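Local coordinates for protein thiosulfate sulfurtransferase TUM1 (Saccharomyces cerevisiae, PDB 3UTN) that transfers sulfur through a cysteine persulfide, accepting it from NFS1 and passing it to UBA4 for 2-thiolation of the wobble uridine of tRNAs, at residues K203-A209 and K276-C282; V195-A201 and I231-Q235; I257-L261 and A294-V300; E184-E190 and V303-D307; M24-D28 and A131-V136. All coordinates share one frame; numbering follows the deposited sequence.

Contact 1. Residues K203-A209 and K276-C282; sequences KFNAFDA and KPTICSC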
# COMPACT_ATOMS: atom_id res chain seq x y z
N LYS A 203 18.12 -13.33 -5.78
CA LYS A 203 18.09 -12.08 -6.51
C LYS A 203 17.36 -10.98 -5.75
O LYS A 203 17.56 -9.81 -6.02
CB LYS A 203 17.47 -12.26 -7.90
CG LYS A 203 18.18 -13.26 -8.80
CD LYS A 203 18.47 -12.68 -10.18
CE LYS A 203 17.22 -12.50 -11.02
NZ LYS A 203 16.79 -13.76 -11.69
N PHE A 204 16.51 -11.36 -4.81
CA PHE A 204 15.65 -10.39 -4.13
C PHE A 204 15.54 -10.62 -2.65
O PHE A 204 15.61 -11.74 -2.16
CB PHE A 204 14.24 -10.40 -4.72
CG PHE A 204 14.18 -10.00 -6.16
CD1 PHE A 204 14.28 -10.96 -7.16
CD2 PHE A 204 14.03 -8.67 -6.51
CE1 PHE A 204 14.24 -10.59 -8.49
CE2 PHE A 204 13.98 -8.30 -7.84
CZ PHE A 204 14.09 -9.25 -8.83
N ASN A 205 15.35 -9.51 -1.95
CA ASN A 205 14.74 -9.55 -0.65
C ASN A 205 13.27 -9.67 -0.97
O ASN A 205 12.69 -8.79 -1.60
CB ASN A 205 15.01 -8.27 0.10
CG ASN A 205 16.47 -7.93 0.12
OD1 ASN A 205 17.28 -8.70 0.63
ND2 ASN A 205 16.83 -6.79 -0.46
N ALA A 206 12.67 -10.78 -0.60
CA ALA A 206 11.28 -10.97 -0.92
C ALA A 206 10.56 -11.05 0.39
O ALA A 206 10.74 -11.98 1.17
CB ALA A 206 11.08 -12.21 -1.77
N PHE A 207 9.77 -10.03 0.66
CA PHE A 207 9.08 -9.95 1.93
C PHE A 207 7.61 -10.10 1.75
O PHE A 207 7.01 -9.59 0.81
CB PHE A 207 9.38 -8.65 2.63
CG PHE A 207 10.82 -8.48 2.96
CD1 PHE A 207 11.41 -9.24 3.96
CD2 PHE A 207 11.59 -7.58 2.25
CE1 PHE A 207 12.75 -9.09 4.25
CE2 PHE A 207 12.93 -7.43 2.54
CZ PHE A 207 13.51 -8.18 3.54
N ASP A 208 7.04 -10.82 2.69
CA ASP A 208 5.64 -11.04 2.69
C ASP A 208 5.10 -10.28 3.88
O ASP A 208 5.52 -10.50 5.01
CB ASP A 208 5.36 -12.52 2.78
CG ASP A 208 3.96 -12.84 2.41
OD1 ASP A 208 3.05 -12.23 3.01
OD2 ASP A 208 3.75 -13.69 1.53
N ALA A 209 4.17 -9.37 3.62
CA ALA A 209 3.64 -8.49 4.64
C ALA A 209 2.58 -9.15 5.50
O ALA A 209 2.09 -8.55 6.46
CB ALA A 209 3.08 -7.23 4.02
N LYS A 276 20.43 -6.50 -2.99
CA LYS A 276 19.33 -7.13 -3.72
C LYS A 276 18.16 -6.18 -3.84
O LYS A 276 17.85 -5.45 -2.90
CB LYS A 276 18.87 -8.40 -3.01
CG LYS A 276 19.90 -9.50 -2.99
CD LYS A 276 19.39 -10.67 -2.18
CE LYS A 276 20.49 -11.69 -1.94
NZ LYS A 276 19.95 -12.85 -1.19
N PRO A 277 17.49 -6.18 -5.01
CA PRO A 277 16.22 -5.49 -5.08
C PRO A 277 15.24 -6.21 -4.18
O PRO A 277 15.54 -7.30 -3.67
CB PRO A 277 15.81 -5.62 -6.55
CG PRO A 277 17.00 -6.11 -7.28
CD PRO A 277 17.83 -6.85 -6.28
N THR A 278 14.09 -5.61 -3.95
CA THR A 278 13.18 -6.17 -3.00
C THR A 278 11.83 -6.38 -3.63
O THR A 278 11.38 -5.60 -4.46
CB THR A 278 13.10 -5.30 -1.73
OG1 THR A 278 14.38 -5.33 -1.09
CG2 THR A 278 12.06 -5.82 -0.76
N ILE A 279 11.21 -7.48 -3.25
CA ILE A 279 9.86 -7.73 -3.64
C ILE A 279 9.06 -7.81 -2.37
O ILE A 279 9.43 -8.49 -1.43
CB ILE A 279 9.72 -9.01 -4.46
CG1 ILE A 279 10.45 -8.84 -5.79
CG2 ILE A 279 8.24 -9.33 -4.67
CD1 ILE A 279 10.65 -10.12 -6.57
N CYS A 280 7.98 -7.06 -2.35
CA CYS A 280 7.03 -7.16 -1.29
C CYS A 280 5.79 -7.80 -1.82
O CYS A 280 5.37 -7.54 -2.95
CB CYS A 280 6.73 -5.80 -0.69
SG CYS A 280 8.20 -5.19 0.13
N SER A 281 5.22 -8.66 -1.00
CA SER A 281 3.98 -9.30 -1.31
C SER A 281 3.25 -9.36 0.00
O SER A 281 3.80 -9.02 1.05
CB SER A 281 4.25 -10.70 -1.85
OG SER A 281 4.94 -11.47 -0.89
N CYS A 282 2.00 -9.77 -0.05
CA CYS A 282 1.28 -10.13 1.15
C CYS A 282 0.25 -11.10 0.66
O CYS A 282 0.55 -11.93 -0.20
CB CYS A 282 0.64 -8.91 1.78
SG CYS A 282 -0.25 -7.89 0.59
O HOH W 1 2.86 -13.35 -0.82

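Contact 2. Residues V195-A201 and I231-Q235; sequences VKSGELA and IPGTQ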
# COMPACT_ATOMS: atom_id res chain seq x y z
N VAL A 195 10.96 -18.00 -8.29
CA VAL A 195 10.79 -19.07 -7.33
C VAL A 195 11.10 -20.40 -7.98
O VAL A 195 11.81 -21.22 -7.40
CB VAL A 195 9.38 -19.07 -6.74
CG1 VAL A 195 9.18 -20.28 -5.84
CG2 VAL A 195 9.16 -17.79 -5.95
N LYS A 196 10.57 -20.61 -9.18
CA LYS A 196 10.84 -21.83 -9.93
C LYS A 196 12.34 -21.99 -10.14
O LYS A 196 12.87 -23.08 -9.99
CB LYS A 196 10.12 -21.80 -11.28
CG LYS A 196 10.30 -23.08 -12.09
CD LYS A 196 9.52 -23.02 -13.39
CE LYS A 196 9.69 -24.31 -14.19
NZ LYS A 196 9.43 -25.52 -13.35
N SER A 197 13.02 -20.89 -10.46
CA SER A 197 14.47 -20.92 -10.66
C SER A 197 15.24 -20.94 -9.35
O SER A 197 16.46 -21.08 -9.35
CB SER A 197 14.91 -19.74 -11.52
OG SER A 197 14.65 -18.53 -10.85
N GLY A 198 14.52 -20.79 -8.23
CA GLY A 198 15.14 -20.79 -6.90
C GLY A 198 16.02 -19.58 -6.72
O GLY A 198 16.97 -19.61 -5.93
N GLU A 199 15.71 -18.53 -7.46
CA GLU A 199 16.51 -17.32 -7.50
C GLU A 199 15.82 -16.18 -6.77
O GLU A 199 16.38 -15.09 -6.67
CB GLU A 199 16.75 -16.89 -8.94
CG GLU A 199 17.71 -17.77 -9.72
CD GLU A 199 17.66 -17.49 -11.20
OE1 GLU A 199 17.09 -16.44 -11.59
OE2 GLU A 199 18.17 -18.32 -11.98
N LEU A 200 14.61 -16.42 -6.27
CA LEU A 200 13.86 -15.36 -5.61
C LEU A 200 14.67 -14.77 -4.46
O LEU A 200 14.97 -13.58 -4.47
CB LEU A 200 12.49 -15.84 -5.13
CG LEU A 200 11.70 -14.74 -4.40
CD1 LEU A 200 11.43 -13.54 -5.30
CD2 LEU A 200 10.39 -15.29 -3.86
N ALA A 201 15.04 -15.60 -3.49
CA ALA A 201 15.82 -15.14 -2.35
C ALA A 201 17.21 -14.69 -2.78
O ALA A 201 17.78 -13.77 -2.19
CB ALA A 201 15.91 -16.22 -1.28
N ILE A 231 5.61 -17.91 -0.32
CA ILE A 231 6.29 -18.13 -1.56
C ILE A 231 7.71 -18.49 -1.17
O ILE A 231 8.34 -17.76 -0.40
CB ILE A 231 6.27 -16.88 -2.43
CG1 ILE A 231 4.83 -16.43 -2.67
CG2 ILE A 231 6.96 -17.15 -3.75
CD1 ILE A 231 4.72 -15.04 -3.24
N PRO A 232 8.20 -19.63 -1.65
CA PRO A 232 9.57 -20.00 -1.36
C PRO A 232 10.49 -18.86 -1.76
O PRO A 232 10.35 -18.29 -2.84
CB PRO A 232 9.78 -21.22 -2.26
CG PRO A 232 8.42 -21.83 -2.36
CD PRO A 232 7.53 -20.64 -2.49
N GLY A 233 11.39 -18.51 -0.86
CA GLY A 233 12.34 -17.44 -1.11
C GLY A 233 11.90 -16.13 -0.50
O GLY A 233 12.69 -15.20 -0.41
N THR A 234 10.64 -16.06 -0.07
CA THR A 234 10.17 -14.88 0.61
C THR A 234 10.46 -15.00 2.09
O THR A 234 10.82 -16.06 2.60
CB THR A 234 8.66 -14.63 0.42
OG1 THR A 234 7.93 -15.76 0.92
CG2 THR A 234 8.33 -14.38 -1.04
N GLN A 235 10.30 -13.88 2.77
CA GLN A 235 10.56 -13.82 4.19
C GLN A 235 9.39 -13.10 4.81
O GLN A 235 8.78 -12.25 4.15
CB GLN A 235 11.83 -13.04 4.45
CG GLN A 235 13.05 -13.62 3.78
CD GLN A 235 14.22 -12.70 3.96
OE1 GLN A 235 14.79 -12.63 5.03
NE2 GLN A 235 14.56 -11.95 2.91

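Contact 3. Residues I257-L261 and A294-V300; sequences IHATL and ALELAGV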
# COMPACT_ATOMS: atom_id res chain seq x y z
N ILE A 257 12.89 4.47 11.10
CA ILE A 257 12.48 3.39 10.21
C ILE A 257 13.55 2.30 10.16
O ILE A 257 13.23 1.12 10.10
CB ILE A 257 12.12 3.88 8.78
CG1 ILE A 257 11.51 2.75 7.95
CG2 ILE A 257 13.34 4.46 8.07
CD1 ILE A 257 10.19 2.24 8.48
N HIS A 258 14.82 2.69 10.22
CA HIS A 258 15.89 1.70 10.25
C HIS A 258 15.81 0.86 11.47
O HIS A 258 15.89 -0.36 11.38
CB HIS A 258 17.26 2.32 10.08
CG HIS A 258 17.42 3.04 8.78
ND1 HIS A 258 18.02 4.23 8.68
CD2 HIS A 258 16.98 2.71 7.50
CE1 HIS A 258 17.98 4.65 7.40
NE2 HIS A 258 17.34 3.71 6.68
N ALA A 259 15.61 1.50 12.63
CA ALA A 259 15.46 0.78 13.89
C ALA A 259 14.26 -0.15 13.78
O ALA A 259 14.34 -1.32 14.13
CB ALA A 259 15.29 1.74 15.05
N THR A 260 13.16 0.38 13.28
CA THR A 260 11.97 -0.43 13.09
C THR A 260 12.23 -1.56 12.10
O THR A 260 11.92 -2.72 12.39
CB THR A 260 10.80 0.44 12.64
OG1 THR A 260 10.48 1.36 13.68
CG2 THR A 260 9.58 -0.41 12.34
N LEU A 261 12.80 -1.22 10.95
CA LEU A 261 13.10 -2.22 9.94
C LEU A 261 14.04 -3.29 10.47
O LEU A 261 13.72 -4.48 10.41
CB LEU A 261 13.66 -1.60 8.67
CG LEU A 261 14.01 -2.59 7.55
CD1 LEU A 261 12.83 -3.50 7.22
CD2 LEU A 261 14.49 -1.86 6.31
N ALA A 294 7.48 1.11 3.73
CA ALA A 294 8.39 1.14 4.87
C ALA A 294 9.82 0.89 4.41
O ALA A 294 10.74 1.58 4.85
CB ALA A 294 7.99 0.11 5.90
N LEU A 295 9.99 -0.07 3.51
CA LEU A 295 11.31 -0.39 2.98
C LEU A 295 11.88 0.77 2.20
O LEU A 295 13.02 1.18 2.40
CB LEU A 295 11.24 -1.64 2.10
CG LEU A 295 10.76 -2.88 2.84
CD1 LEU A 295 10.72 -4.07 1.90
CD2 LEU A 295 11.64 -3.18 4.05
N GLU A 296 11.07 1.34 1.31
CA GLU A 296 11.49 2.49 0.55
C GLU A 296 11.76 3.67 1.47
O GLU A 296 12.71 4.43 1.25
CB GLU A 296 10.44 2.85 -0.48
CG GLU A 296 10.37 1.82 -1.57
CD GLU A 296 9.04 1.80 -2.27
OE1 GLU A 296 8.09 2.47 -1.81
OE2 GLU A 296 8.96 1.11 -3.30
N LEU A 297 10.94 3.79 2.50
CA LEU A 297 11.15 4.77 3.54
C LEU A 297 12.51 4.56 4.18
O LEU A 297 13.24 5.52 4.41
CB LEU A 297 10.06 4.67 4.59
CG LEU A 297 10.11 5.68 5.72
CD1 LEU A 297 9.97 7.08 5.16
CD2 LEU A 297 8.97 5.36 6.67
N ALA A 298 12.84 3.30 4.43
CA ALA A 298 14.12 2.90 5.01
C ALA A 298 15.25 3.04 4.00
O ALA A 298 16.40 2.76 4.31
CB ALA A 298 14.04 1.48 5.53
N GLY A 299 14.91 3.47 2.79
CA GLY A 299 15.89 3.67 1.74
C GLY A 299 16.25 2.37 1.04
O GLY A 299 17.23 2.31 0.31
N VAL A 300 15.46 1.33 1.28
CA VAL A 300 15.62 0.09 0.53
C VAL A 300 15.25 0.39 -0.91
O VAL A 300 14.14 0.83 -1.19
CB VAL A 300 14.77 -1.06 1.10
CG1 VAL A 300 14.98 -2.33 0.29
CG2 VAL A 300 15.10 -1.30 2.57

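Contact 4. Residues E184-E190 and V303-D307; sequences EIVDYEE and VRLYD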
# COMPACT_ATOMS: atom_id res chain seq x y z
N GLU A 184 7.52 -1.32 -10.47
CA GLU A 184 6.90 -1.32 -9.15
C GLU A 184 6.19 -2.60 -8.81
O GLU A 184 5.99 -2.91 -7.64
CB GLU A 184 5.92 -0.16 -9.06
CG GLU A 184 6.62 1.17 -8.98
CD GLU A 184 7.29 1.37 -7.64
OE1 GLU A 184 8.39 1.93 -7.60
OE2 GLU A 184 6.69 0.96 -6.63
N ILE A 185 5.77 -3.31 -9.85
CA ILE A 185 4.93 -4.47 -9.67
C ILE A 185 5.63 -5.67 -10.26
O ILE A 185 5.99 -5.68 -11.43
CB ILE A 185 3.55 -4.28 -10.35
CG1 ILE A 185 2.82 -3.10 -9.71
CG2 ILE A 185 2.73 -5.56 -10.27
CD1 ILE A 185 1.55 -2.69 -10.40
N VAL A 186 5.84 -6.67 -9.42
CA VAL A 186 6.31 -7.95 -9.89
C VAL A 186 5.08 -8.71 -10.31
O VAL A 186 4.12 -8.81 -9.55
CB VAL A 186 7.05 -8.75 -8.82
CG1 VAL A 186 7.86 -9.85 -9.48
CG2 VAL A 186 7.95 -7.84 -8.00
N ASP A 187 5.09 -9.20 -11.54
CA ASP A 187 4.01 -10.02 -12.02
C ASP A 187 4.27 -11.45 -11.58
O ASP A 187 5.40 -11.80 -11.22
CB ASP A 187 3.89 -9.92 -13.54
CG ASP A 187 3.40 -8.57 -14.00
OD1 ASP A 187 2.85 -7.81 -13.17
OD2 ASP A 187 3.55 -8.27 -15.20
N TYR A 188 3.22 -12.26 -11.61
CA TYR A 188 3.32 -13.64 -11.23
C TYR A 188 4.40 -14.37 -12.02
O TYR A 188 5.18 -15.13 -11.45
CB TYR A 188 2.00 -14.36 -11.45
CG TYR A 188 2.12 -15.82 -11.18
CD1 TYR A 188 2.18 -16.30 -9.88
CD2 TYR A 188 2.21 -16.74 -12.23
CE1 TYR A 188 2.30 -17.65 -9.63
CE2 TYR A 188 2.33 -18.09 -11.99
CZ TYR A 188 2.38 -18.54 -10.68
OH TYR A 188 2.50 -19.87 -10.42
N GLU A 189 4.42 -14.13 -13.33
CA GLU A 189 5.38 -14.76 -14.23
C GLU A 189 6.78 -14.63 -13.65
O GLU A 189 7.47 -15.63 -13.45
CB GLU A 189 5.31 -14.13 -15.63
CG GLU A 189 6.24 -14.76 -16.66
CD GLU A 189 5.98 -14.30 -18.08
OE1 GLU A 189 5.72 -13.10 -18.30
OE2 GLU A 189 6.03 -15.15 -19.00
N GLU A 190 7.18 -13.41 -13.33
CA GLU A 190 8.49 -13.17 -12.76
C GLU A 190 8.62 -13.82 -11.40
O GLU A 190 9.62 -14.47 -11.12
CB GLU A 190 8.78 -11.69 -12.66
CG GLU A 190 10.21 -11.40 -12.26
CD GLU A 190 10.45 -9.94 -12.00
OE1 GLU A 190 9.57 -9.12 -12.33
OE2 GLU A 190 11.52 -9.60 -11.46
N VAL A 303 12.26 -1.67 -4.59
CA VAL A 303 11.28 -2.49 -3.93
C VAL A 303 10.12 -2.53 -4.89
O VAL A 303 9.64 -1.50 -5.34
CB VAL A 303 10.84 -1.90 -2.60
CG1 VAL A 303 9.97 -2.89 -1.86
CG2 VAL A 303 12.06 -1.55 -1.77
N ARG A 304 9.71 -3.73 -5.22
CA ARG A 304 8.54 -3.89 -6.03
C ARG A 304 7.51 -4.64 -5.24
O ARG A 304 7.83 -5.31 -4.26
CB ARG A 304 8.87 -4.62 -7.32
CG ARG A 304 9.67 -3.78 -8.28
CD ARG A 304 9.93 -4.57 -9.55
NE ARG A 304 10.61 -5.82 -9.23
CZ ARG A 304 10.56 -6.91 -9.98
NH1 ARG A 304 9.82 -6.92 -11.09
NH2 ARG A 304 11.21 -8.00 -9.60
N LEU A 305 6.27 -4.48 -5.65
CA LEU A 305 5.21 -5.21 -5.04
C LEU A 305 4.84 -6.34 -5.95
O LEU A 305 4.52 -6.13 -7.12
CB LEU A 305 4.00 -4.31 -4.82
CG LEU A 305 2.84 -5.08 -4.20
CD1 LEU A 305 3.00 -5.14 -2.69
CD2 LEU A 305 1.54 -4.41 -4.57
N TYR A 306 4.88 -7.54 -5.41
CA TYR A 306 4.26 -8.65 -6.06
C TYR A 306 2.78 -8.45 -5.80
O TYR A 306 2.26 -8.83 -4.76
CB TYR A 306 4.75 -9.98 -5.51
CG TYR A 306 3.94 -11.15 -6.02
CD1 TYR A 306 3.36 -11.11 -7.28
CD2 TYR A 306 3.75 -12.27 -5.24
CE1 TYR A 306 2.63 -12.17 -7.76
CE2 TYR A 306 3.02 -13.35 -5.71
CZ TYR A 306 2.45 -13.28 -6.97
OH TYR A 306 1.71 -14.32 -7.44
N ASP A 307 2.11 -7.83 -6.76
CA ASP A 307 0.75 -7.41 -6.56
C ASP A 307 -0.16 -8.61 -6.38
O ASP A 307 -0.95 -8.66 -5.44
CB ASP A 307 0.29 -6.53 -7.71
CG ASP A 307 -1.04 -5.90 -7.46
OD1 ASP A 307 -1.42 -5.73 -6.28
OD2 ASP A 307 -1.72 -5.56 -8.45
O HOH W 2 10.65 0.36 -7.27

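Contact 5. Residues M24-D28 and A131-V136; sequences MPLFD and AWTLGV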
# COMPACT_ATOMS: atom_id res chain seq x y z
N MET A 24 13.25 9.57 -8.06
CA MET A 24 11.88 10.17 -8.14
C MET A 24 10.85 9.30 -7.40
O MET A 24 10.28 8.38 -8.00
CB MET A 24 11.47 10.40 -9.60
CG MET A 24 11.91 9.30 -10.57
SD MET A 24 10.79 9.11 -11.98
CE MET A 24 9.46 8.17 -11.24
N PRO A 25 10.62 9.59 -6.11
CA PRO A 25 9.71 8.77 -5.29
C PRO A 25 8.29 8.81 -5.83
O PRO A 25 7.80 9.87 -6.19
CB PRO A 25 9.77 9.43 -3.91
CG PRO A 25 10.98 10.31 -3.93
CD PRO A 25 11.11 10.75 -5.36
N LEU A 26 7.65 7.65 -5.90
CA LEU A 26 6.27 7.57 -6.40
C LEU A 26 5.33 8.31 -5.48
O LEU A 26 4.32 8.87 -5.91
CB LEU A 26 5.84 6.13 -6.56
CG LEU A 26 6.56 5.41 -7.70
CD1 LEU A 26 5.72 4.21 -8.04
CD2 LEU A 26 6.72 6.30 -8.92
N PHE A 27 5.67 8.31 -4.20
CA PHE A 27 5.00 9.17 -3.26
C PHE A 27 5.92 9.37 -2.08
O PHE A 27 6.79 8.55 -1.82
CB PHE A 27 3.66 8.58 -2.81
CG PHE A 27 3.78 7.29 -2.08
CD1 PHE A 27 3.88 7.27 -0.70
CD2 PHE A 27 3.79 6.09 -2.77
CE1 PHE A 27 3.98 6.07 -0.02
CE2 PHE A 27 3.89 4.89 -2.09
CZ PHE A 27 3.98 4.88 -0.72
N ASP A 28 5.73 10.48 -1.39
CA ASP A 28 6.48 10.74 -0.19
C ASP A 28 5.53 10.56 0.96
O ASP A 28 4.35 10.85 0.85
CB ASP A 28 7.01 12.17 -0.18
CG ASP A 28 8.13 12.39 -1.17
OD1 ASP A 28 8.64 11.39 -1.71
OD2 ASP A 28 8.51 13.56 -1.40
N ALA A 131 -1.51 5.40 -2.17
CA ALA A 131 -0.47 6.36 -2.51
C ALA A 131 0.40 5.75 -3.59
O ALA A 131 0.73 6.38 -4.59
CB ALA A 131 0.36 6.70 -1.29
N TRP A 132 0.74 4.49 -3.38
CA TRP A 132 1.56 3.78 -4.30
C TRP A 132 0.89 3.63 -5.63
O TRP A 132 1.51 3.87 -6.65
CB TRP A 132 1.89 2.45 -3.69
CG TRP A 132 2.56 1.50 -4.61
CD1 TRP A 132 3.89 1.47 -4.99
CD2 TRP A 132 1.94 0.36 -5.25
NE1 TRP A 132 4.13 0.42 -5.82
CE2 TRP A 132 3.00 -0.29 -6.02
CE3 TRP A 132 0.67 -0.17 -5.28
CZ2 TRP A 132 2.77 -1.42 -6.77
CZ3 TRP A 132 0.45 -1.31 -6.05
CH2 TRP A 132 1.47 -1.91 -6.78
N THR A 133 -0.39 3.27 -5.63
CA THR A 133 -1.16 3.17 -6.86
C THR A 133 -1.16 4.49 -7.62
O THR A 133 -0.89 4.52 -8.82
CB THR A 133 -2.61 2.75 -6.57
OG1 THR A 133 -2.59 1.48 -5.91
CG2 THR A 133 -3.42 2.65 -7.86
N LEU A 134 -1.45 5.57 -6.92
CA LEU A 134 -1.39 6.90 -7.49
C LEU A 134 -0.02 7.16 -8.08
O LEU A 134 0.10 7.58 -9.22
CB LEU A 134 -1.70 7.95 -6.43
CG LEU A 134 -3.13 7.86 -5.90
CD1 LEU A 134 -3.25 8.76 -4.69
CD2 LEU A 134 -4.13 8.23 -6.98
N GLY A 135 1.01 6.89 -7.28
CA GLY A 135 2.39 7.05 -7.72
C GLY A 135 2.71 6.15 -8.89
O GLY A 135 3.27 6.61 -9.88
N VAL A 136 2.34 4.88 -8.80
CA VAL A 136 2.64 3.93 -9.87
C VAL A 136 1.97 4.40 -11.14
O VAL A 136 2.55 4.32 -12.21
CB VAL A 136 2.20 2.50 -9.53
CG1 VAL A 136 2.31 1.60 -10.76
CG2 VAL A 136 3.07 1.95 -8.43

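Contact 1. Residues K203-A209 and K276-C282
Five backbone hydrogen bonds join the segments round strands 205-208 and 278-281, neighbouring parallel strands whose short axes lie 14° apart. They run alternately in the two directions, from N205 N to P277 O at the start to A209 N and S281 O, 2.6 Å apart, at the end.

Among the side chains, the amide of N205 donates from ND2 to T278 OG1 at 2.9 Å, with the hydroxyl nearly in the amide plane, while N205 OD1 accepts from the backbone of D273. An asparagine suits this strand start because it donates and accepts at once. At the far end a water gives protons to D208 OD2 (2.5 Å) and to the carbonyl of the persulfide-forming C282, and accepts from S281 OG; D208 also forms a salt bridge with R210.

Apolar contacts fill in the rest. The CD1 methyl of I279 sits over one face of the F204 ring, 3.6 Å from its centroid, a CH-pi contact, and T278 CG2 meets the edge of F207 at CD2 (3.5 Å).

Strands 234-236 and 303-306 flank this central pair of the rhodanese sheet. Helix 286-297 packs against F207 and C280, whereas helix 188-196 meets F204 and I279.

Contact 2. Residues V195-A201 and I231-Q235
V195 and P232 meet at about a right angle, the CG1 branch of the valine lying 3.7 Å from P232 CB and almost as close to CD of the ring. A chi1 of 174° sets CG1 opposite the valine's own backbone N and so turns this methyl to the proline, while CG2 lies 3.4 Å from P232 O. L200 comes from the other end of the segment and reaches in with one branch: the L200 and T234 side chains slant across one another, L200 CD2 meeting T234 CG2 at 3.6 Å and also touching P232 O.

I231-T234 forms a type II beta turn, closed by T234 N bonding to I231 O at 2.9 Å. G233 has positive phi, as this turn position requires, and a side chain on it would clash with L200 CB; the bare backbone therefore lets A201 CB come to 3.5 Å from G233 O.

Were V195 cut back to an alanine, the proline ring would probably lose its CG1 neighbour and a gap would open beside P232 O. Apolar carbons here meet one another and the backbone carbonyls of P232 and G233, so van der Waals fit, not polar bonding between the segments, joins helices 188-196 and 200-203 to the turn leading into edge strand 234-236.

Contact 3. Residues I257-L261 and A294-V300
H258 NE2 donates to the carbonyl O of A298 at 2.7 Å, the one hydrogen bond between the two segments. The oxygen lies in the imidazole plane, so the ring presents its edge, but the N-H...O angle is only 141° and the donor stands above the carbonyl plane rather than on a lone pair. Histidine suits this exposed place, since its ring reaches across from the helix surface to a carbonyl at the end of helix 286-297. There G299 takes a positive phi and closes a Schellman motif, with V300 N bonded back to L295 O and G299 N to E296 O.

Beneath the imidazole the contact is aliphatic. I257 points at the partner helix and straddles its last turn: CG1 lies 3.4 Å from A294 O, CD1 meets L297 CD2 at 3.8 Å, and CG2 rests on A298 CA. With CG1 anti to the backbone N (chi1 -171°), the longer branch extends between A294 and L297. L261, one helical turn further on, divides its methyls. The L261 and L295 side chains cross at about a right angle, with CD1 of L261 a tight 3.4 Å from CD2 of L295, while L261 CD2 touches A298 CB at 3.5 Å and V300 CG2 at 3.8 Å. A298 is small enough for both I257 and L261 to close over it.

L295 and V300 continue inward to T278 of the sheet, linking helix 255-267 to it through helix 286-297. Aliphatic packing thus carries the contact; the single bent bond on its exposed side, at H258, misses the lone pair and probably adds direction more than strength.

Contact 4. Residues E184-E190 and V303-D307
E184-V186 and R304-Y306 run parallel, with I185 level with L305. L305 N donates to E184 O at 2.6 Å and almost straight (171°); V186 N answers to L305 O at 2.7 Å, from above the carbonyl plane. Beyond this the pairing is loose, and the first segment turns at D187 into helix 188-196.

R304 carries the side-chain contact. Bent at chi3 (-57°), it brings its guanidinium under V186, whose CG2 methyl stands 3.4 Å from CZ, over the centre of one face. The edge is left for E190, which comes from the opposite direction on an extended chain: NH1 meets OE1 at 2.5 Å on the syn side, and NH2 pairs with OE2 in a very short bond. The two planes are 33° apart, so the twin bonds of this salt bridge are twisted rather than coplanar. Arginine fits because its flat face accepts a methyl while its rim serves a carboxylate.

On the same side of the sheet, Y306 lays its ring edge, at CD1, 3.3 Å from V186 O, and its hydroxyl, bonded to E312, lies in the plane of the Y188 ring, 3.2 Å from CD1. On the opposite face the I185 and D307 side chains lie side by side, I185 CG2 to D307 CB 3.7 Å.

A bidentate salt bridge beside a short edge strand implies that E190 is likely to hold the guanidinium against rotation and balance its charge, thereby fastening the first turn of helix 188-196 to strand 303-306.

Contact 5. Residues M24-D28 and A131-V136
F27 lays its ring flat against the side of helix 127-136, and A131 is the knob beneath it: the CB methyl lies 3.6 Å from the ring centroid, over the centre of one face, in a CH-pi contact. The ring's CE2 corner reaches further along the helix, to W132 CA at 3.4 Å, and also rests against W132 CB. For this the phenylalanine places CG between its own backbone N and carbonyl carbon (chi1 63°), which swings the ring onto the helix. Alanine suits the spot because one methyl fits under a ring where a longer side chain would hold it off.

A hollow follows at G135. Its bare CA lets the chain come in so closely that L26 O sits 3.2 Å from it; a side chain there would clash with that oxygen. L26 then straddles the glycine: CD2 lies 3.6 Å from G135 O, whereas CD1 settles against V136, near its N and 3.5 Å from its CG2. V136 CG2 also lies over one face of the W132 indole, toward its rim; the indole NE1 is bonded to E184.

Replacing F27 by an alanine is likely to uncover the A131 methyl and open a gap between the helix and the chain entering strand 28-30.

F27 also touches V142 and L144 of strand 141-145 and T293 of helix 286-297. The arrangement is that of an alpha/beta rhodanese domain, in which a helix packs beside a parallel sheet; here the N-terminal chain fits along helix 127-136 just before forming the edge strand, close to where the two rhodanese domains meet.

Overall arrangement
Contacts 1, 2 and 4 build the five-stranded parallel sheet of the C-terminal rhodanese domain: contact 1 is its middle, with its centre about 9 Å from those of both contacts 2 and 4, which lie toward its two edges. C280 N and O pair with R304 O and Y306 N, and A206 O with Q235 N. Contact 3 packs on this core through L295, whose CD1 is 3.3 Å from C280 SG. Contact 5 belongs to the first rhodanese domain and meets contact 4 across the interface, W132 NE1 lying 2.7 Å from E184 OE2. The persulfide-forming C282 ends contact 1; the side chains of L305 and W132 are about 5 and 9 Å from its own.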